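Local atomic coordinates of mitogen activated protein kinase, putative (Leishmania donovani, PDB entry 4QNY), a protein that probably transfers the gamma-phosphate of ATP to serine or threonine residues of protein substrates, as a mitogen-activated protein kinase of a signalling cascade. Residues His126-Leu138 with Ile156-Asp168. Sequence-based numbering, arbitrary orientation.
Sequences HIQFFIYQALRAL and ILVNTNCDLKICD. With MG (magnesium ion), chain C; ANP (phosphoaminophosphonic acid-adenylate ester), chain D.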
ATOM      1  N   HIS A 126      -6.535  17.792   8.834  1.00 31.31           N
ATOM      2  CA  HIS A 126      -6.906  16.671   7.977  1.00 30.17           C
ATOM      3  C   HIS A 126      -5.722  15.734   7.771  1.00 31.42           C
ATOM      4  O   HIS A 126      -5.855  14.514   7.871  1.00 24.29           O
ATOM      5  CB  HIS A 126      -7.414  17.166   6.620  1.00 34.15           C
ATOM      6  CG  HIS A 126      -8.788  17.759   6.663  1.00 42.50           C
ATOM      7  ND1 HIS A 126      -9.146  18.859   5.913  1.00 44.01           N
ATOM      8  CD2 HIS A 126      -9.893  17.399   7.356  1.00 43.24           C
ATOM      9  CE1 HIS A 126     -10.412  19.154   6.147  1.00 42.56           C
ATOM     10  NE2 HIS A 126     -10.889  18.283   7.019  1.00 43.86           N
ATOM     11  N   ILE A 127      -4.565  16.322   7.484  1.00 28.69           N
ATOM     12  CA  ILE A 127      -3.351  15.562   7.212  1.00 26.18           C
ATOM     13  C   ILE A 127      -2.873  14.815   8.453  1.00 18.72           C
ATOM     14  O   ILE A 127      -2.468  13.656   8.370  1.00 20.77           O
ATOM     15  CB  ILE A 127      -2.226  16.481   6.699  1.00 24.85           C
ATOM     16  CG1 ILE A 127      -2.685  17.225   5.443  1.00 30.91           C
ATOM     17  CG2 ILE A 127      -0.969  15.682   6.410  1.00 29.13           C
ATOM     18  CD1 ILE A 127      -1.728  18.302   4.989  1.00 37.30           C
ATOM     19  N   GLN A 128      -2.931  15.484   9.602  1.00 19.36           N
ATOM     20  CA  GLN A 128      -2.537  14.882  10.872  1.00 19.43           C
ATOM     21  C   GLN A 128      -3.307  13.596  11.152  1.00 27.49           C
ATOM     22  O   GLN A 128      -2.724  12.588  11.550  1.00 31.26           O
ATOM     23  CB  GLN A 128      -2.749  15.870  12.021  1.00 20.37           C
ATOM     24  CG  GLN A 128      -1.702  16.964  12.106  1.00 20.55           C
ATOM     25  CD  GLN A 128      -2.120  18.101  13.019  1.00 30.32           C
ATOM     26  OE1 GLN A 128      -3.297  18.250  13.347  1.00 27.03           O
ATOM     27  NE2 GLN A 128      -1.152  18.909  13.437  1.00 36.19           N
ATOM     28  N   PHE A 129      -4.618  13.639  10.939  1.00 24.96           N
ATOM     29  CA  PHE A 129      -5.475  12.488  11.194  1.00 26.94           C
ATOM     30  C   PHE A 129      -5.220  11.378  10.176  1.00 25.79           C
ATOM     31  O   PHE A 129      -5.240  10.197  10.520  1.00 32.16           O
ATOM     32  CB  PHE A 129      -6.948  12.905  11.175  1.00 27.56           C
ATOM     33  CG  PHE A 129      -7.885  11.850  11.693  1.00 39.52           C
ATOM     34  CD1 PHE A 129      -7.564  11.113  12.820  1.00 40.65           C
ATOM     35  CD2 PHE A 129      -9.093  11.608  11.062  1.00 49.51           C
ATOM     36  CE1 PHE A 129      -8.424  10.143  13.301  1.00 38.40           C
ATOM     37  CE2 PHE A 129      -9.960  10.641  11.538  1.00 48.30           C
ATOM     38  CZ  PHE A 129      -9.625   9.908  12.660  1.00 42.92           C
ATOM     39  N   PHE A 130      -4.978  11.764   8.927  1.00 23.78           N
ATOM     40  CA  PHE A 130      -4.632  10.805   7.879  1.00 18.02           C
ATOM     41  C   PHE A 130      -3.324  10.088   8.194  1.00 23.87           C
ATOM     42  O   PHE A 130      -3.252   8.861   8.162  1.00 17.15           O
ATOM     43  CB  PHE A 130      -4.519  11.503   6.521  1.00 17.76           C
ATOM     44  CG  PHE A 130      -5.840  11.774   5.860  1.00 23.44           C
ATOM     45  CD1 PHE A 130      -6.955  11.011   6.164  1.00 23.18           C
ATOM     46  CD2 PHE A 130      -5.964  12.790   4.926  1.00 27.55           C
ATOM     47  CE1 PHE A 130      -8.170  11.260   5.553  1.00 25.21           C
ATOM     48  CE2 PHE A 130      -7.175  13.043   4.312  1.00 24.46           C
ATOM     49  CZ  PHE A 130      -8.279  12.277   4.626  1.00 26.91           C
ATOM     50  N   ILE A 131      -2.292  10.869   8.500  1.00 32.37           N
ATOM     51  CA  ILE A 131      -0.956  10.333   8.730  1.00 27.27           C
ATOM     52  C   ILE A 131      -0.894   9.430   9.962  1.00 28.21           C
ATOM     53  O   ILE A 131      -0.293   8.355   9.917  1.00 33.47           O
ATOM     54  CB  ILE A 131       0.078  11.468   8.876  1.00 22.03           C
ATOM     55  CG1 ILE A 131       0.248  12.199   7.543  1.00 32.25           C
ATOM     56  CG2 ILE A 131       1.417  10.925   9.344  1.00 18.49           C
ATOM     57  CD1 ILE A 131       0.679  11.298   6.403  1.00 31.83           C
ATOM     58  N   TYR A 132      -1.520   9.857  11.054  1.00 22.58           N
ATOM     59  CA  TYR A 132      -1.493   9.070  12.283  1.00 18.27           C
ATOM     60  C   TYR A 132      -2.202   7.731  12.106  1.00 18.33           C
ATOM     61  O   TYR A 132      -1.729   6.705  12.592  1.00 18.50           O
ATOM     62  CB  TYR A 132      -2.122   9.838  13.446  1.00 19.21           C
ATOM     63  CG  TYR A 132      -2.038   9.087  14.756  1.00 19.89           C
ATOM     64  CD1 TYR A 132      -0.872   9.099  15.510  1.00 19.98           C
ATOM     65  CD2 TYR A 132      -3.118   8.354  15.232  1.00 20.56           C
ATOM     66  CE1 TYR A 132      -0.785   8.408  16.704  1.00 20.76           C
ATOM     67  CE2 TYR A 132      -3.041   7.661  16.426  1.00 23.03           C
ATOM     68  CZ  TYR A 132      -1.873   7.691  17.157  1.00 22.63           C
ATOM     69  OH  TYR A 132      -1.792   7.003  18.345  1.00 36.90           O
ATOM     70  N   GLN A 133      -3.340   7.748  11.418  1.00 18.43           N
ATOM     71  CA  GLN A 133      -4.094   6.526  11.161  1.00 20.79           C
ATOM     72  C   GLN A 133      -3.285   5.557  10.308  1.00 17.88           C
ATOM     73  O   GLN A 133      -3.317   4.347  10.528  1.00 18.95           O
ATOM     74  CB  GLN A 133      -5.423   6.843  10.474  1.00 18.88           C
ATOM     75  CG  GLN A 133      -6.503   7.364  11.407  1.00 21.90           C
ATOM     76  CD  GLN A 133      -7.765   7.752  10.666  1.00 20.26           C
ATOM     77  OE1 GLN A 133      -8.782   7.065  10.746  1.00 29.10           O
ATOM     78  NE2 GLN A 133      -7.705   8.860   9.936  1.00 19.90           N
ATOM     79  N   ALA A 134      -2.556   6.099   9.338  1.00 17.14           N
ATOM     80  CA  ALA A 134      -1.726   5.285   8.459  1.00 24.16           C
ATOM     81  C   ALA A 134      -0.556   4.671   9.223  1.00 30.19           C
ATOM     82  O   ALA A 134      -0.224   3.502   9.029  1.00 33.07           O
ATOM     83  CB  ALA A 134      -1.220   6.116   7.290  1.00 15.88           C
ATOM     84  N   LEU A 135       0.060   5.466  10.092  1.00 23.19           N
ATOM     85  CA  LEU A 135       1.181   5.002  10.906  1.00 16.62           C
ATOM     86  C   LEU A 135       0.736   3.963  11.927  1.00 17.39           C
ATOM     87  O   LEU A 135       1.398   2.944  12.119  1.00 21.26           O
ATOM     88  CB  LEU A 135       1.846   6.179  11.619  1.00 16.77           C
ATOM     89  CG  LEU A 135       2.673   7.123  10.748  1.00 31.16           C
ATOM     90  CD1 LEU A 135       2.985   8.400  11.506  1.00 38.53           C
ATOM     91  CD2 LEU A 135       3.955   6.441  10.298  1.00 15.63           C
ATOM     92  N   ARG A 136      -0.389   4.232  12.579  1.00 18.09           N
ATOM     93  CA  ARG A 136      -0.954   3.309  13.555  1.00 25.42           C
ATOM     94  C   ARG A 136      -1.262   1.958  12.910  1.00 27.67           C
ATOM     95  O   ARG A 136      -1.081   0.907  13.525  1.00 20.60           O
ATOM     96  CB  ARG A 136      -2.217   3.906  14.177  1.00 19.81           C
ATOM     97  CG  ARG A 136      -2.887   3.014  15.200  1.00 35.94           C
ATOM     98  CD  ARG A 136      -4.295   3.495  15.502  1.00 38.78           C
ATOM     99  NE  ARG A 136      -5.099   2.449  16.127  1.00 42.07           N
ATOM    100  CZ  ARG A 136      -5.655   1.440  15.463  1.00 50.84           C
ATOM    101  NH1 ARG A 136      -5.494   1.337  14.150  1.00 48.82           N
ATOM    102  NH2 ARG A 136      -6.371   0.533  16.112  1.00 58.91           N
ATOM    103  N   ALA A 137      -1.719   1.996  11.662  1.00 18.42           N
ATOM    104  CA  ALA A 137      -2.002   0.777  10.915  1.00 25.32           C
ATOM    105  C   ALA A 137      -0.713   0.033  10.590  1.00 17.95           C
ATOM    106  O   ALA A 137      -0.648  -1.191  10.698  1.00 20.84           O
ATOM    107  CB  ALA A 137      -2.767   1.099   9.642  1.00 24.29           C
ATOM    108  N   LEU A 138       0.313   0.782  10.197  1.00 20.82           N
ATOM    109  CA  LEU A 138       1.608   0.197   9.871  1.00 19.89           C
ATOM    110  C   LEU A 138       2.264  -0.441  11.089  1.00 29.34           C
ATOM    111  O   LEU A 138       2.954  -1.452  10.971  1.00 30.24           O
ATOM    112  CB  LEU A 138       2.542   1.249   9.274  1.00 15.93           C
ATOM    113  CG  LEU A 138       2.280   1.643   7.822  1.00 29.50           C
ATOM    114  CD1 LEU A 138       3.279   2.694   7.378  1.00 14.71           C
ATOM    115  CD2 LEU A 138       2.342   0.421   6.919  1.00 27.49           C
ATOM    116  N   ILE A 156      -4.516   3.502  -0.078  1.00 34.67           N
ATOM    117  CA  ILE A 156      -4.964   4.108   1.172  1.00 32.69           C
ATOM    118  C   ILE A 156      -6.411   4.581   1.053  1.00 25.86           C
ATOM    119  O   ILE A 156      -6.685   5.572   0.385  1.00 29.52           O
ATOM    120  CB  ILE A 156      -4.079   5.304   1.572  1.00 15.91           C
ATOM    121  CG1 ILE A 156      -2.607   4.892   1.651  1.00 16.52           C
ATOM    122  CG2 ILE A 156      -4.545   5.885   2.892  1.00 29.73           C
ATOM    123  CD1 ILE A 156      -2.293   3.939   2.783  1.00 30.52           C
ATOM    124  N   LEU A 157      -7.329   3.881   1.714  1.00 23.57           N
ATOM    125  CA  LEU A 157      -8.757   4.169   1.588  1.00 19.52           C
ATOM    126  C   LEU A 157      -9.259   5.136   2.662  1.00 18.76           C
ATOM    127  O   LEU A 157      -8.925   4.999   3.837  1.00 18.73           O
ATOM    128  CB  LEU A 157      -9.560   2.870   1.644  1.00 18.98           C
ATOM    129  CG  LEU A 157      -9.241   1.828   0.568  1.00 39.10           C
ATOM    130  CD1 LEU A 157      -9.977   0.526   0.842  1.00 37.76           C
ATOM    131  CD2 LEU A 157      -9.584   2.360  -0.815  1.00 26.14           C
ATOM    132  N   VAL A 158     -10.074   6.106   2.252  1.00 19.24           N
ATOM    133  CA  VAL A 158     -10.555   7.138   3.169  1.00 27.52           C
ATOM    134  C   VAL A 158     -12.033   7.478   2.979  1.00 29.24           C
ATOM    135  O   VAL A 158     -12.605   7.249   1.913  1.00 36.25           O
ATOM    136  CB  VAL A 158      -9.741   8.444   3.023  1.00 26.02           C
ATOM    137  CG1 VAL A 158      -8.324   8.263   3.552  1.00 18.51           C
ATOM    138  CG2 VAL A 158      -9.726   8.903   1.573  1.00 32.62           C
ATOM    139  N   ASN A 159     -12.640   8.025   4.029  1.00 31.05           N
ATOM    140  CA  ASN A 159     -14.012   8.520   3.973  1.00 34.37           C
ATOM    141  C   ASN A 159     -14.058  10.031   4.169  1.00 36.81           C
ATOM    142  O   ASN A 159     -13.022  10.673   4.350  1.00 33.33           O
ATOM    143  CB  ASN A 159     -14.880   7.838   5.034  1.00 23.05           C
ATOM    144  CG  ASN A 159     -15.049   6.353   4.789  1.00 39.67           C
ATOM    145  OD1 ASN A 159     -14.983   5.889   3.651  1.00 53.87           O
ATOM    146  ND2 ASN A 159     -15.271   5.599   5.858  1.00 34.12           N
ATOM    147  N   THR A 160     -15.261  10.597   4.136  1.00 40.61           N
ATOM    148  CA  THR A 160     -15.445  12.022   4.388  1.00 38.91           C
ATOM    149  C   THR A 160     -15.261  12.300   5.879  1.00 36.98           C
ATOM    150  O   THR A 160     -15.015  13.435   6.291  1.00 46.01           O
ATOM    151  CB  THR A 160     -16.834  12.508   3.922  1.00 45.77           C
ATOM    152  OG1 THR A 160     -17.111  11.985   2.619  1.00 48.87           O
ATOM    153  CG2 THR A 160     -16.887  14.030   3.870  1.00 53.54           C
ATOM    154  N   ASN A 161     -15.368  11.246   6.682  1.00 32.58           N
ATOM    155  CA  ASN A 161     -15.088  11.324   8.110  1.00 28.56           C
ATOM    156  C   ASN A 161     -13.587  11.365   8.380  1.00 33.69           C
ATOM    157  O   ASN A 161     -13.157  11.417   9.534  1.00 40.02           O
ATOM    158  CB  ASN A 161     -15.711  10.135   8.843  1.00 29.92           C
ATOM    159  CG  ASN A 161     -17.198   9.998   8.581  1.00 57.16           C
ATOM    160  OD1 ASN A 161     -17.614   9.627   7.483  1.00 64.93           O
ATOM    161  ND2 ASN A 161     -18.007  10.291   9.593  1.00 63.27           N
ATOM    162  N   CYS A 162     -12.807  11.323   7.301  1.00 26.61           N
ATOM    163  CA  CYS A 162     -11.346  11.255   7.347  1.00 34.57           C
ATOM    164  C   CYS A 162     -10.848   9.969   8.006  1.00 32.20           C
ATOM    165  O   CYS A 162      -9.679   9.869   8.377  1.00 31.50           O
ATOM    166  CB  CYS A 162     -10.761  12.476   8.063  1.00 32.65           C
ATOM    167  SG  CYS A 162     -10.721  13.978   7.058  1.00 56.73           S
ATOM    168  N   ASP A 163     -11.735   8.988   8.143  1.00 27.52           N
ATOM    169  CA  ASP A 163     -11.336   7.664   8.607  1.00 35.42           C
ATOM    170  C   ASP A 163     -10.476   7.008   7.535  1.00 36.80           C
ATOM    171  O   ASP A 163     -10.739   7.160   6.345  1.00 20.39           O
ATOM    172  CB  ASP A 163     -12.557   6.798   8.925  1.00 45.22           C
ATOM    173  CG  ASP A 163     -13.324   7.292  10.139  1.00 45.54           C
ATOM    174  OD1 ASP A 163     -12.731   8.014  10.968  1.00 48.84           O
ATOM    175  OD2 ASP A 163     -14.519   6.954  10.264  1.00 47.23           O
ATOM    176  N   LEU A 164      -9.448   6.279   7.958  1.00 39.40           N
ATOM    177  CA  LEU A 164      -8.470   5.740   7.021  1.00 39.18           C
ATOM    178  C   LEU A 164      -8.313   4.229   7.162  1.00 32.97           C
ATOM    179  O   LEU A 164      -8.341   3.698   8.270  1.00 24.19           O
ATOM    180  CB  LEU A 164      -7.122   6.437   7.224  1.00 43.55           C
ATOM    181  CG  LEU A 164      -6.004   6.211   6.206  1.00 36.33           C
ATOM    182  CD1 LEU A 164      -5.208   7.492   6.031  1.00 21.92           C
ATOM    183  CD2 LEU A 164      -5.088   5.075   6.636  1.00 33.94           C
ATOM    184  N   LYS A 165      -8.150   3.546   6.030  1.00 18.87           N
ATOM    185  CA  LYS A 165      -7.929   2.101   6.021  1.00 18.95           C
ATOM    186  C   LYS A 165      -6.927   1.691   4.942  1.00 18.16           C
ATOM    187  O   LYS A 165      -7.101   2.012   3.766  1.00 18.89           O
ATOM    188  CB  LYS A 165      -9.250   1.352   5.811  1.00 31.02           C
ATOM    189  CG  LYS A 165     -10.202   1.415   6.994  1.00 34.52           C
ATOM    190  CD  LYS A 165     -11.427   0.546   6.770  1.00 34.63           C
ATOM    191  CE  LYS A 165     -12.409   0.673   7.924  1.00 32.43           C
ATOM    192  NZ  LYS A 165     -13.628  -0.154   7.706  1.00 34.70           N
ATOM    193  N   ILE A 166      -5.882   0.977   5.350  1.00 32.65           N
ATOM    194  CA  ILE A 166      -4.865   0.493   4.419  1.00 23.98           C
ATOM    195  C   ILE A 166      -5.323  -0.789   3.725  1.00 23.98           C
ATOM    196  O   ILE A 166      -5.824  -1.706   4.374  1.00 21.34           O
ATOM    197  CB  ILE A 166      -3.522   0.235   5.139  1.00 19.83           C
ATOM    198  CG1 ILE A 166      -2.916   1.552   5.629  1.00 27.94           C
ATOM    199  CG2 ILE A 166      -2.542  -0.484   4.221  1.00 18.65           C
ATOM    200  CD1 ILE A 166      -1.522   1.407   6.203  1.00 27.61           C
ATOM    201  N   CYS A 167      -5.155  -0.847   2.406  1.00 24.62           N
ATOM    202  CA  CYS A 167      -5.544  -2.025   1.639  1.00 34.54           C
ATOM    203  C   CYS A 167      -4.405  -2.538   0.759  1.00 37.59           C
ATOM    204  O   CYS A 167      -3.282  -2.035   0.824  1.00 17.23           O
ATOM    205  CB  CYS A 167      -6.769  -1.719   0.772  1.00 30.48           C
ATOM    206  SG  CYS A 167      -6.456  -0.588  -0.606  1.00 17.57           S
ATOM    207  N   ASP A 168      -4.718  -3.549  -0.050  1.00 33.70           N
ATOM    208  CA  ASP A 168      -3.794  -4.128  -1.027  1.00 17.20           C
ATOM    209  C   ASP A 168      -2.550  -4.743  -0.382  1.00 16.89           C
ATOM    210  O   ASP A 168      -1.471  -4.152  -0.397  1.00 16.17           O
ATOM    211  CB  ASP A 168      -3.379  -3.072  -2.059  1.00 16.61           C
ATOM    212  CG  ASP A 168      -2.806  -3.683  -3.327  1.00 21.98           C
ATOM    213  OD1 ASP A 168      -2.396  -4.861  -3.298  1.00 27.53           O
ATOM    214  OD2 ASP A 168      -2.764  -2.979  -4.358  1.00 16.43           O
TER
HETATM  215 MG    MG C 401      -3.716  -1.225  -5.133  1.00 16.03          MG
HETATM  216  PG  ANP D 402      -3.667  -6.415  -6.273  1.00113.16           P
HETATM  217  O1G ANP D 402      -4.922  -6.827  -6.977  1.00112.11           O
HETATM  218  O2G ANP D 402      -3.672  -7.020  -4.817  1.00 39.62           O
HETATM  219  O3G ANP D 402      -2.417  -6.987  -7.056  1.00 61.08           O
HETATM  220  PB  ANP D 402      -4.855  -3.901  -6.826  1.00 24.36           P
HETATM  221  O1B ANP D 402      -5.180  -4.426  -8.187  1.00 41.58           O
HETATM  222  O2B ANP D 402      -4.486  -2.394  -6.952  1.00 13.73           O
HETATM  223  N3B ANP D 402      -3.540  -4.725  -6.177  1.00 33.02           N
HETATM  224  PA  ANP D 402      -6.514  -3.002  -4.797  1.00 22.80           P
HETATM  225  O1A ANP D 402      -5.449  -1.999  -4.567  1.00 20.43           O
HETATM  226  O2A ANP D 402      -6.872  -3.796  -3.538  1.00 21.54           O
HETATM  227  O3A ANP D 402      -6.099  -4.082  -5.898  1.00 30.52           O
HETATM  228  O5' ANP D 402      -7.783  -2.243  -5.367  1.00 25.62           O
HETATM  229  C5' ANP D 402      -7.689  -1.316  -6.468  1.00 26.91           C
HETATM  230  C4' ANP D 402      -8.525  -0.099  -6.160  1.00 21.07           C
HETATM  231  O4' ANP D 402      -9.856  -0.502  -5.779  1.00 22.84           O
HETATM  232  C3' ANP D 402      -8.038   0.756  -4.999  1.00 20.08           C
HETATM  233  O3' ANP D 402      -7.029   1.666  -5.422  1.00 25.61           O
HETATM  234  C2' ANP D 402      -9.317   1.478  -4.571  1.00 25.53           C
HETATM  235  O2' ANP D 402      -9.553   2.641  -5.357  1.00 21.23           O
HETATM  236  C1' ANP D 402     -10.392   0.418  -4.844  1.00 28.79           C
HETATM  237  N9  ANP D 402     -10.805  -0.320  -3.655  1.00 26.50           N
HETATM  238  C8  ANP D 402     -10.233  -1.453  -3.147  1.00 18.58           C
HETATM  239  N7  ANP D 402     -10.809  -1.907  -2.056  1.00 16.66           N
HETATM  240  C5  ANP D 402     -11.832  -0.998  -1.837  1.00 11.82           C
HETATM  241  C6  ANP D 402     -12.821  -0.913  -0.831  1.00 15.93           C
HETATM  242  N6  ANP D 402     -12.937  -1.784   0.173  1.00 21.42           N
HETATM  243  N1  ANP D 402     -13.695   0.117  -0.899  1.00 18.56           N
HETATM  244  C2  ANP D 402     -13.581   0.994  -1.900  1.00 15.93           C
HETATM  245  N3  ANP D 402     -12.695   1.014  -2.901  1.00 21.21           N
HETATM  246  C4  ANP D 402     -11.846  -0.015  -2.808  1.00 21.29           C
HETATM  247  O   HOH W   1      -4.615   0.402  -6.009  1.00 29.32           O
HETATM  248  O   HOH W   2      -2.011  -0.743  -6.025  1.00  4.12           O
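In the C-lobe of this protein kinase, the beta hairpin that leads into the DFG motif lies against helix 124-143, and Gln133 of the helix clasps Cys162 and Leu164 where the hairpin turns back. The Gln133 chain is extended beyond CG, which carries its amide out to the hairpin backbone. NE2 gives a nearly straight bond (169°) to Cys162 O at 2.7 Å, within that carbonyl's plane, while OE1 accepts Leu164 N at 3.0 Å from above the amide plane. A second bond from NE2, to Phe129 O one helical turn back, fixes the rotation of the amide; glutamine suits the place because one group both donates and accepts. The same NE2 lies over the centre of the Phe129 ring, 3.1 Å above its plane, and Cys162 CB meets that ring at its edge.

Cys162 closes a type I turn from Asn159 with a positive phi (63°), and its small, polarisable side chain slots between aromatic groups. SG lies 3.5 Å from His126 CD2 and makes an oblique sulfur-aromatic contact with the Phe130 ring, 4.5 Å from its centroid. Phe130 CE1 packs on Val158 CG1 at 3.6 Å and its CD1 on Leu164 CD1, and the ring thereby bridges the two strands of the hairpin. Further along, Leu164, with CG anti to its backbone N (chi1 -170°), spreads CD1 against Phe130 and CD2 against Ala134. Ile166 CD1 reaches Ala137 CB at 3.7 Å; the two alanines let the strand come close to the helix.

Leu157, on the hairpin's other side, packs against the adenine of the bound nucleotide, and Asp168, just beyond strand 164-166, binds magnesium together with Asn155. Helix 206-219 packs on Ala134 and Leu138 through Ile212, helix 112-117 covers Val158, and strand 110-111 extends the sheet alongside strand 156-158.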